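PDB 3G5O: antitoxin RelF from Mycobacterium tuberculosis, which neutralises the toxin RelG by binding it and, together with that toxin, binds DNA and represses its own promoter. Local coordinates for residues D87-R90 with A91-V95; D50-E53 with S54-T58. One frame throughout, in Å; residues are numbered along the deposited sequence.

The two contacts follow one another along the chain: contact 2 (50-58) lies within helix 49-62, while contact 1 (87-95) covers the last turn of helix 86-93 and the turn that follows. Their centres are about 32 Å apart and their nearest atoms about 21 Å, so they do not touch. Contact 2 sits about 3 Å from the centre of the chain, contact 1 about 31 Å, as expected of an elongated chain. What they share is the toxin: in each, glutamates reach outside the segments to pair with arginines of a toxin chain. Contact 2 also packs against the second antitoxin subunit; contact 1, at the far end of the chain, meets a toxin chain.

Contact 1: D87-R90 with A91-V95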
loop_
_atom_site.group_PDB
_atom_site.type_symbol
_atom_site.label_atom_id
_atom_site.label_comp_id
_atom_site.label_asym_id
_atom_site.label_seq_id
_atom_site.Cartn_x
_atom_site.Cartn_y
_atom_site.Cartn_z
ATOM N N ASP A 87 18.890 28.501 -5.910
ATOM C CA ASP A 87 20.023 29.289 -5.382
ATOM C C ASP A 87 20.013 29.324 -3.868
ATOM O O ASP A 87 21.061 29.134 -3.250
ATOM C CB ASP A 87 20.122 30.726 -5.991
ATOM C CG ASP A 87 20.390 30.704 -7.504
ATOM O OD1 ASP A 87 21.082 29.769 -7.983
ATOM O OD2 ASP A 87 19.869 31.603 -8.233
ATOM N N GLU A 88 18.833 29.509 -3.267
ATOM C CA GLU A 88 18.743 29.528 -1.833
ATOM C C GLU A 88 19.126 28.200 -1.187
ATOM O O GLU A 88 19.832 28.177 -0.170
ATOM C CB GLU A 88 17.327 29.899 -1.373
ATOM C CG GLU A 88 16.868 31.281 -1.815
ATOM C CD GLU A 88 15.349 31.336 -1.927
ATOM O OE1 GLU A 88 14.762 30.787 -2.890
ATOM O OE2 GLU A 88 14.733 31.908 -1.009
ATOM N N ILE A 89 18.641 27.100 -1.760
ATOM C CA ILE A 89 18.903 25.793 -1.189
ATOM C C ILE A 89 20.393 25.454 -1.346
ATOM O O ILE A 89 21.004 24.973 -0.404
ATOM C CB ILE A 89 18.004 24.682 -1.842
ATOM C CG1 ILE A 89 16.534 24.849 -1.457
ATOM C CG2 ILE A 89 18.474 23.261 -1.437
ATOM C CD1 ILE A 89 16.199 24.505 -0.022
ATOM N N ARG A 90 20.965 25.689 -2.535
ATOM C CA ARG A 90 22.388 25.403 -2.770
ATOM C C ARG A 90 23.268 26.211 -1.828
ATOM O O ARG A 90 24.231 25.679 -1.249
ATOM C CB ARG A 90 22.781 25.655 -4.229
ATOM C CG ARG A 90 22.197 24.626 -5.237
ATOM C CD ARG A 90 22.923 24.760 -6.524
ATOM N NE ARG A 90 22.527 23.779 -7.540
ATOM C CZ ARG A 90 22.997 22.532 -7.584
ATOM N NH1 ARG A 90 23.865 22.114 -6.651
ATOM N NH2 ARG A 90 22.621 21.709 -8.576
ATOM N N ALA A 91 22.922 27.476 -1.626
ATOM C CA ALA A 91 23.702 28.282 -0.684
ATOM C C ALA A 91 23.484 27.903 0.776
ATOM O O ALA A 91 24.439 27.851 1.528
ATOM C CB ALA A 91 23.475 29.803 -0.914
ATOM N N GLU A 92 22.266 27.589 1.204
ATOM C CA GLU A 92 22.117 27.205 2.619
ATOM C C GLU A 92 22.811 25.869 2.961
ATOM O O GLU A 92 23.328 25.685 4.073
ATOM C CB GLU A 92 20.639 27.113 3.012
ATOM C CG GLU A 92 20.376 26.603 4.423
ATOM C CD GLU A 92 18.895 26.510 4.725
ATOM O OE1 GLU A 92 18.096 26.801 3.807
ATOM O OE2 GLU A 92 18.508 26.154 5.861
ATOM N N PHE A 93 22.785 24.921 2.027
ATOM C CA PHE A 93 23.285 23.590 2.348
ATOM C C PHE A 93 24.695 23.327 1.842
ATOM O O PHE A 93 25.219 22.243 2.069
ATOM C CB PHE A 93 22.301 22.498 1.879
ATOM C CG PHE A 93 21.048 22.438 2.699
ATOM C CD1 PHE A 93 21.050 21.819 3.947
ATOM C CD2 PHE A 93 19.877 23.016 2.247
ATOM C CE1 PHE A 93 19.891 21.769 4.713
ATOM C CE2 PHE A 93 18.722 22.977 3.015
ATOM C CZ PHE A 93 18.725 22.350 4.251
ATOM N N GLY A 94 25.292 24.313 1.168
ATOM C CA GLY A 94 26.688 24.253 0.694
ATOM C C GLY A 94 26.881 23.236 -0.436
ATOM O O GLY A 94 27.783 22.385 -0.359
ATOM N N VAL A 95 26.009 23.289 -1.448
ATOM C CA VAL A 95 26.084 22.371 -2.599
ATOM C C VAL A 95 26.063 23.238 -3.837
ATOM O O VAL A 95 25.007 23.373 -4.456
ATOM C CB VAL A 95 24.895 21.312 -2.643
ATOM C CG1 VAL A 95 25.144 20.224 -3.709
ATOM C CG2 VAL A 95 24.667 20.670 -1.294
HETATM O O HOH W 1 17.228 27.746 1.730
#
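A Schellman-like C-terminal cap follows the last turn of helix 86-93, and in it Arg-90 holds Val-95 through both its main chain and its side chain. Ala-91, Glu-92 and Phe-93 donate to the carbonyls four residues earlier, the bond from Phe-93 N to Ile-89 O measuring 3.0 Å. Gly-94 then leaves helical geometry with a positive phi of 69°, and Val-95 N reaches back five residues to Arg-90 O at 3.0 Å, in the carbonyl plane and on a lone pair. The arginine side chain also donates: Arg-90 NH1 bonds to Val-95 O at 2.8 Å. That oxygen lies at the edge of the guanidinium, 1° out of its plane, although NH1 stands above the carbonyl plane. The arginine chain, extended from CG to NE, passes alongside Val-95 O, 3.2 Å from each of Arg-90 CB, CG and CD, and the turn at chi4 (-82°) sets the plane in which NH1 meets this oxygen. Along the helix, Ile-89 and Phe-93 point the same way, and Ile-89 CG2 lies 3.9 Å from Phe-93 CD2.

NE of Arg-90 is salt-bridged to Glu-86, and NH1 also to Glu-43 of the toxin chain. Arg-27 of the toxin chain pairs with Glu-92, while toxin residues Val-42 and Leu-38 pack on Ile-89 and Phe-93 respectively. The guanidinium of the buried Arg-90 thus joins the helix, the turn after it and the toxin, and the flanking carboxylates would probably stabilise its positive charge.

Contact 2: D50-E53 with S54-T58; sequences DEWE and SLQET
Four successive i to i+4 hydrogen bonds, from Ser-54 N to Asp-50 O through Glu-57 N to Glu-53 O, carry regular alpha-helix across residues 50-57, all N-H...O angles being at least 162°. On this frame Gln-56 lies against one face of the Trp-52 indole. The tryptophan CG is anti to its own backbone N (chi1 179°), which brings the ring alongside the next turn, and the glutamine bends at chi2 to come over it. Gln-56 NE2 sits 3.2 Å above the ring plane, offset toward the rim, and is 3.2 Å from Trp-52 CZ2. Gln-56 CG makes a CH-pi contact, 4.0 Å from the centroid of the Trp-52 five-membered ring. Amide and indole planes are 29° apart, so the amide leans over the face without lying flat on it. Thr-58 bonds back one turn to Ser-54 O through both OG1, at 2.7 Å, and N, the two donors arriving from opposite faces of the carbonyl plane.

The other end of the Gln-56 amide, OE1, accepts from Arg-62 of a toxin chain. Glu-53 OE1 and Glu-57 OE2 stand 4.6 Å apart, like charges that Arg-71 of another toxin chain engages together; Ser-69 and Arg-76 of that same chain hold Glu-57 OE1. With an arginine bonded to OE1, the glutamine amide has its NH2 turned to the indole, and the shared Arg-71 probably offsets repulsion between the glutamates. Leu-55 of the second antitoxin subunit packs on Trp-52; this and the toxin salt bridges place the helix at both the dimer and toxin interfaces.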
loop_
_atom_site.group_PDB
_atom_site.type_symbol
_atom_site.label_atom_id
_atom_site.label_comp_id
_atom_site.label_asym_id
_atom_site.label_seq_id
_atom_site.Cartn_x
_atom_site.Cartn_y
_atom_site.Cartn_z
ATOM N N ASP A 50 3.197 1.392 -15.033
ATOM C CA ASP A 50 3.166 2.675 -14.340
ATOM C C ASP A 50 2.141 2.610 -13.197
ATOM O O ASP A 50 2.408 3.069 -12.085
ATOM C CB ASP A 50 2.818 3.826 -15.276
ATOM C CG ASP A 50 3.907 4.113 -16.298
ATOM O OD1 ASP A 50 5.080 3.724 -16.085
ATOM O OD2 ASP A 50 3.583 4.751 -17.318
ATOM N N GLU A 51 0.968 2.041 -13.475
ATOM C CA GLU A 51 -0.035 1.855 -12.419
ATOM C C GLU A 51 0.493 1.014 -11.225
ATOM O O GLU A 51 0.241 1.346 -10.052
ATOM C CB GLU A 51 -1.365 1.287 -12.972
ATOM C CG GLU A 51 -2.534 1.390 -11.982
ATOM C CD GLU A 51 -2.768 2.844 -11.499
ATOM O OE1 GLU A 51 -2.388 3.818 -12.204
ATOM O OE2 GLU A 51 -3.323 3.031 -10.422
ATOM N N TRP A 52 1.249 -0.031 -11.530
ATOM C CA TRP A 52 1.826 -0.882 -10.499
ATOM C C TRP A 52 2.812 -0.067 -9.630
ATOM O O TRP A 52 2.751 -0.122 -8.409
ATOM C CB TRP A 52 2.546 -2.072 -11.136
ATOM C CG TRP A 52 3.175 -2.972 -10.111
ATOM C CD1 TRP A 52 4.504 -3.035 -9.749
ATOM C CD2 TRP A 52 2.484 -3.891 -9.290
ATOM N NE1 TRP A 52 4.668 -3.976 -8.754
ATOM C CE2 TRP A 52 3.447 -4.529 -8.470
ATOM C CE3 TRP A 52 1.133 -4.258 -9.175
ATOM C CZ2 TRP A 52 3.103 -5.515 -7.528
ATOM C CZ3 TRP A 52 0.785 -5.278 -8.246
ATOM C CH2 TRP A 52 1.789 -5.887 -7.440
ATOM N N GLU A 53 3.645 0.736 -10.269
ATOM C CA GLU A 53 4.557 1.662 -9.566
ATOM C C GLU A 53 3.785 2.682 -8.673
ATOM O O GLU A 53 4.131 2.867 -7.499
ATOM C CB GLU A 53 5.413 2.408 -10.580
ATOM C CG GLU A 53 6.679 1.709 -10.914
ATOM C CD GLU A 53 7.576 1.642 -9.658
ATOM O OE1 GLU A 53 7.957 2.710 -9.121
ATOM O OE2 GLU A 53 7.844 0.522 -9.182
ATOM N N SER A 54 2.774 3.341 -9.244
ATOM C CA SER A 54 1.892 4.238 -8.475
ATOM C C SER A 54 1.354 3.590 -7.197
ATOM O O SER A 54 1.400 4.177 -6.094
ATOM C CB SER A 54 0.730 4.714 -9.344
ATOM O OG SER A 54 1.184 5.684 -10.286
ATOM N N LEU A 55 0.846 2.375 -7.341
ATOM C CA LEU A 55 0.384 1.614 -6.188
ATOM C C LEU A 55 1.489 1.303 -5.148
ATOM O O LEU A 55 1.279 1.529 -3.951
ATOM C CB LEU A 55 -0.350 0.369 -6.647
ATOM C CG LEU A 55 -1.719 0.660 -7.319
ATOM C CD1 LEU A 55 -2.299 -0.632 -7.892
ATOM C CD2 LEU A 55 -2.750 1.326 -6.354
ATOM N N GLN A 56 2.629 0.775 -5.591
ATOM C CA GLN A 56 3.767 0.529 -4.692
ATOM C C GLN A 56 4.195 1.797 -3.940
ATOM O O GLN A 56 4.490 1.738 -2.765
ATOM C CB GLN A 56 4.992 -0.040 -5.449
ATOM C CG GLN A 56 4.731 -1.444 -6.133
ATOM C CD GLN A 56 4.084 -2.422 -5.153
ATOM O OE1 GLN A 56 4.571 -2.615 -4.045
ATOM N NE2 GLN A 56 2.965 -2.994 -5.537
ATOM N N GLU A 57 4.245 2.952 -4.625
ATOM C CA GLU A 57 4.648 4.168 -3.953
ATOM C C GLU A 57 3.539 4.682 -3.012
ATOM O O GLU A 57 3.821 5.287 -1.978
ATOM C CB GLU A 57 5.049 5.242 -4.991
ATOM C CG GLU A 57 6.309 4.907 -5.743
ATOM C CD GLU A 57 7.470 4.713 -4.752
ATOM O OE1 GLU A 57 7.880 5.716 -4.112
ATOM O OE2 GLU A 57 7.897 3.547 -4.549
ATOM N N THR A 58 2.269 4.458 -3.363
ATOM C CA THR A 58 1.204 4.845 -2.460
ATOM C C THR A 58 1.298 4.046 -1.153
ATOM O O THR A 58 1.132 4.596 -0.053
ATOM C CB THR A 58 -0.185 4.625 -3.112
ATOM O OG1 THR A 58 -0.243 5.378 -4.324
ATOM C CG2 THR A 58 -1.293 5.078 -2.184
#